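Long-range contact in tegument protein VP22 (PDB 4XAL), which is a viral tegument protein that supports late viral mRNA accumulation and translation, modulates the virion host shutoff RNase and stabilises microtubules during infection: residues V50-A59 and V95-N106. Numbering follows the deposited sequence.
Sequences VFCAAVGRLA and VCEGKNLLQRAN
Helix 50-59 and the short helix 101-106 cross at 50° with their axes 9.0 Å apart, closest in backbone where Ala54 meets Ala105, and the loop from Val95 extends the contact along the first helix. Leu101 is a knob in a hole formed by Phe51, Ala54, Val55 and Leu58. Its chi1 of 178° turns CG away from the backbone N, and the two methyls spread along that helix: CD2 approaches Phe51 CD1 at 3.9 Å, while CD1 meets Leu58 CD1 at 3.5 Å. Ala54 CB faces Leu102 CD2 at 3.5 Å, and the small Ala54 and Ala105 touch methyl to methyl. Leu58 lodges between helix and loop: CD2 lies against Arg104 CB and the Arg104 carbonyl, and Val95 CG1 packs on Leu58 CB at 4.0 Å. Val95 CG2 sits over the Ala59 end, 3.7 Å from Ala59 N. At the opposite end, Val50 CG1 touches both methyls of Leu102. The extended Arg57 brings its guanidinium edge toward Ala105 O, NH1 to O 3.8 Å, too long for a hydrogen bond; its NH2 is hydrogen-bonded to Arg24 O, and Asn106 OD1 accepts from Leu26 N. Phe28 packs on Val50 and Leu102, one from each helix. This apolar seam in the VP22 core domain joins the middle of long helix 41-74 to the C-terminal helix 101-107, reached through the loop that follows strand 91-94.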
loop_
_atom_site.group_PDB
_atom_site.type_symbol
_atom_site.label_atom_id
_atom_site.label_comp_id
_atom_site.label_asym_id
_atom_site.label_seq_id
_atom_site.Cartn_x
_atom_site.Cartn_y
_atom_site.Cartn_z
ATOM N N VAL A 50 7.416 6.441 8.130
ATOM C CA VAL A 50 7.356 6.671 6.683
ATOM C C VAL A 50 7.427 5.367 5.873
ATOM O O VAL A 50 6.652 5.166 4.930
ATOM C CB VAL A 50 8.483 7.601 6.209
ATOM C CG1 VAL A 50 8.554 7.621 4.681
ATOM C CG2 VAL A 50 8.288 9.017 6.757
ATOM N N PHE A 51 8.352 4.488 6.259
ATOM C CA PHE A 51 8.530 3.174 5.628
ATOM C C PHE A 51 7.236 2.372 5.690
ATOM O O PHE A 51 6.743 1.862 4.674
ATOM C CB PHE A 51 9.664 2.408 6.333
ATOM C CG PHE A 51 9.916 1.022 5.792
ATOM C CD1 PHE A 51 10.619 0.838 4.617
ATOM C CD2 PHE A 51 9.502 -0.107 6.509
ATOM C CE1 PHE A 51 10.875 -0.454 4.140
ATOM C CE2 PHE A 51 9.761 -1.382 6.036
ATOM C CZ PHE A 51 10.434 -1.558 4.860
ATOM N N CYS A 52 6.688 2.258 6.889
ATOM C CA CYS A 52 5.488 1.448 7.088
ATOM C C CYS A 52 4.305 2.055 6.354
ATOM O O CYS A 52 3.482 1.331 5.777
ATOM C CB CYS A 52 5.189 1.293 8.575
ATOM S SG CYS A 52 6.500 0.366 9.460
ATOM N N ALA A 53 4.229 3.383 6.346
ATOM C CA ALA A 53 3.124 4.064 5.661
ATOM C C ALA A 53 3.141 3.797 4.168
ATOM O O ALA A 53 2.097 3.540 3.562
ATOM C CB ALA A 53 3.176 5.567 5.930
ATOM N N ALA A 54 4.326 3.844 3.567
ATOM C CA ALA A 54 4.471 3.608 2.135
ATOM C C ALA A 54 4.076 2.188 1.757
ATOM O O ALA A 54 3.387 1.960 0.757
ATOM C CB ALA A 54 5.914 3.883 1.693
ATOM N N VAL A 55 4.545 1.229 2.548
ATOM C CA VAL A 55 4.210 -0.162 2.311
ATOM C C VAL A 55 2.694 -0.341 2.413
ATOM O O VAL A 55 2.082 -0.970 1.551
ATOM C CB VAL A 55 4.950 -1.081 3.313
ATOM C CG1 VAL A 55 4.364 -2.476 3.295
ATOM C CG2 VAL A 55 6.440 -1.117 2.971
ATOM N N GLY A 56 2.096 0.235 3.447
ATOM C CA GLY A 56 0.655 0.135 3.643
ATOM C C GLY A 56 -0.153 0.732 2.500
ATOM O O GLY A 56 -1.156 0.151 2.065
ATOM N N ARG A 57 0.268 1.898 2.015
ATOM C CA ARG A 57 -0.426 2.553 0.902
ATOM C C ARG A 57 -0.396 1.742 -0.369
ATOM O O ARG A 57 -1.404 1.635 -1.075
ATOM C CB ARG A 57 0.193 3.918 0.597
ATOM C CG ARG A 57 -0.104 4.975 1.584
ATOM C CD ARG A 57 0.245 6.316 0.920
ATOM N NE ARG A 57 0.337 7.394 1.873
ATOM C CZ ARG A 57 0.900 8.561 1.592
ATOM N NH1 ARG A 57 1.404 8.768 0.381
ATOM N NH2 ARG A 57 0.959 9.500 2.515
ATOM N N LEU A 58 0.779 1.213 -0.703
ATOM C CA LEU A 58 0.907 0.396 -1.898
ATOM C C LEU A 58 0.091 -0.880 -1.781
ATOM O O LEU A 58 -0.545 -1.311 -2.748
ATOM C CB LEU A 58 2.375 0.061 -2.161
ATOM C CG LEU A 58 3.119 1.302 -2.659
ATOM C CD1 LEU A 58 4.625 1.192 -2.400
ATOM C CD2 LEU A 58 2.841 1.479 -4.145
ATOM N N ALA A 59 0.124 -1.502 -0.611
ATOM C CA ALA A 59 -0.665 -2.712 -0.404
ATOM C C ALA A 59 -2.146 -2.409 -0.576
ATOM O O ALA A 59 -2.858 -3.154 -1.255
ATOM C CB ALA A 59 -0.409 -3.286 0.956
ATOM N N VAL A 95 4.045 -6.243 -2.177
ATOM C CA VAL A 95 4.674 -4.938 -2.324
ATOM C C VAL A 95 6.154 -5.205 -2.546
ATOM O O VAL A 95 6.802 -5.791 -1.694
ATOM C CB VAL A 95 4.477 -4.047 -1.084
ATOM C CG1 VAL A 95 5.142 -2.690 -1.297
ATOM C CG2 VAL A 95 2.988 -3.852 -0.795
ATOM N N CYS A 96 6.659 -4.810 -3.700
ATOM C CA CYS A 96 8.063 -5.021 -4.020
ATOM C C CYS A 96 8.480 -3.938 -4.983
ATOM O O CYS A 96 8.308 -4.077 -6.195
ATOM C CB CYS A 96 8.287 -6.407 -4.617
ATOM S SG CYS A 96 10.029 -6.809 -4.917
ATOM N N GLU A 97 8.992 -2.837 -4.441
ATOM C CA GLU A 97 9.320 -1.671 -5.258
ATOM C C GLU A 97 10.789 -1.269 -5.155
ATOM O O GLU A 97 11.223 -0.342 -5.835
ATOM C CB GLU A 97 8.450 -0.474 -4.857
ATOM C CG GLU A 97 6.952 -0.666 -5.106
ATOM C CD GLU A 97 6.602 -0.829 -6.575
ATOM O OE1 GLU A 97 7.398 -0.434 -7.457
ATOM O OE2 GLU A 97 5.509 -1.347 -6.860
ATOM N N GLY A 98 11.547 -1.952 -4.305
ATOM C CA GLY A 98 12.956 -1.627 -4.150
ATOM C C GLY A 98 13.168 -0.169 -3.778
ATOM O O GLY A 98 12.408 0.400 -2.992
ATOM N N LYS A 99 14.187 0.450 -4.373
ATOM C CA LYS A 99 14.548 1.826 -4.046
ATOM C C LYS A 99 13.447 2.826 -4.391
ATOM O O LYS A 99 13.448 3.949 -3.896
ATOM C CB LYS A 99 15.843 2.223 -4.769
ATOM C CG LYS A 99 15.688 2.381 -6.283
ATOM C CD LYS A 99 16.990 2.851 -6.932
ATOM C CE LYS A 99 16.917 2.775 -8.446
ATOM N NZ LYS A 99 15.789 3.582 -8.989
ATOM N N ASN A 100 12.506 2.416 -5.236
ATOM C CA ASN A 100 11.438 3.309 -5.673
ATOM C C ASN A 100 10.215 3.318 -4.763
ATOM O O ASN A 100 9.198 3.912 -5.116
ATOM C CB ASN A 100 10.995 2.933 -7.086
ATOM C CG ASN A 100 12.091 3.134 -8.107
ATOM O OD1 ASN A 100 12.749 4.175 -8.128
ATOM N ND2 ASN A 100 12.301 2.132 -8.955
ATOM N N LEU A 101 10.312 2.659 -3.607
ATOM C CA LEU A 101 9.177 2.513 -2.688
ATOM C C LEU A 101 8.400 3.815 -2.450
ATOM O O LEU A 101 7.190 3.861 -2.666
ATOM C CB LEU A 101 9.639 1.973 -1.337
ATOM C CG LEU A 101 8.538 1.817 -0.277
ATOM C CD1 LEU A 101 7.632 0.633 -0.616
ATOM C CD2 LEU A 101 9.147 1.624 1.094
ATOM N N LEU A 102 9.081 4.874 -2.008
ATOM C CA LEU A 102 8.363 6.114 -1.668
ATOM C C LEU A 102 7.781 6.810 -2.902
ATOM O O LEU A 102 6.642 7.303 -2.881
ATOM C CB LEU A 102 9.284 7.087 -0.915
ATOM C CG LEU A 102 9.853 6.612 0.430
ATOM C CD1 LEU A 102 10.345 7.818 1.224
ATOM C CD2 LEU A 102 8.828 5.820 1.240
ATOM N N GLN A 103 8.577 6.873 -3.962
ATOM C CA GLN A 103 8.123 7.432 -5.232
ATOM C C GLN A 103 6.814 6.783 -5.677
ATOM O O GLN A 103 5.833 7.466 -5.992
ATOM C CB GLN A 103 9.200 7.243 -6.300
ATOM C CG GLN A 103 8.712 7.464 -7.724
ATOM C CD GLN A 103 9.063 8.841 -8.247
ATOM O OE1 GLN A 103 10.125 9.387 -7.932
ATOM N NE2 GLN A 103 8.176 9.410 -9.058
ATOM N N ARG A 104 6.794 5.457 -5.665
ATOM C CA ARG A 104 5.621 4.710 -6.104
ATOM C C ARG A 104 4.432 4.974 -5.195
ATOM O O ARG A 104 3.302 5.092 -5.665
ATOM C CB ARG A 104 5.907 3.204 -6.146
ATOM C CG ARG A 104 7.008 2.756 -7.098
ATOM C CD ARG A 104 6.556 2.752 -8.547
ATOM N NE ARG A 104 7.044 3.941 -9.235
ATOM C CZ ARG A 104 8.202 3.997 -9.883
ATOM N NH1 ARG A 104 8.984 2.927 -9.931
ATOM N NH2 ARG A 104 8.574 5.124 -10.480
ATOM N N ALA A 105 4.677 5.041 -3.887
ATOM C CA ALA A 105 3.604 5.306 -2.938
ATOM C C ALA A 105 3.047 6.723 -3.105
ATOM O O ALA A 105 1.861 6.963 -2.883
ATOM C CB ALA A 105 4.083 5.107 -1.523
ATOM N N ASN A 106 3.904 7.666 -3.483
ATOM C CA ASN A 106 3.464 9.052 -3.624
ATOM C C ASN A 106 2.702 9.289 -4.923
ATOM O O ASN A 106 1.906 10.217 -5.012
ATOM C CB ASN A 106 4.653 10.013 -3.554
ATOM C CG ASN A 106 5.227 10.116 -2.162
ATOM O OD1 ASN A 106 4.525 9.888 -1.181
ATOM N ND2 ASN A 106 6.512 10.460 -2.065
#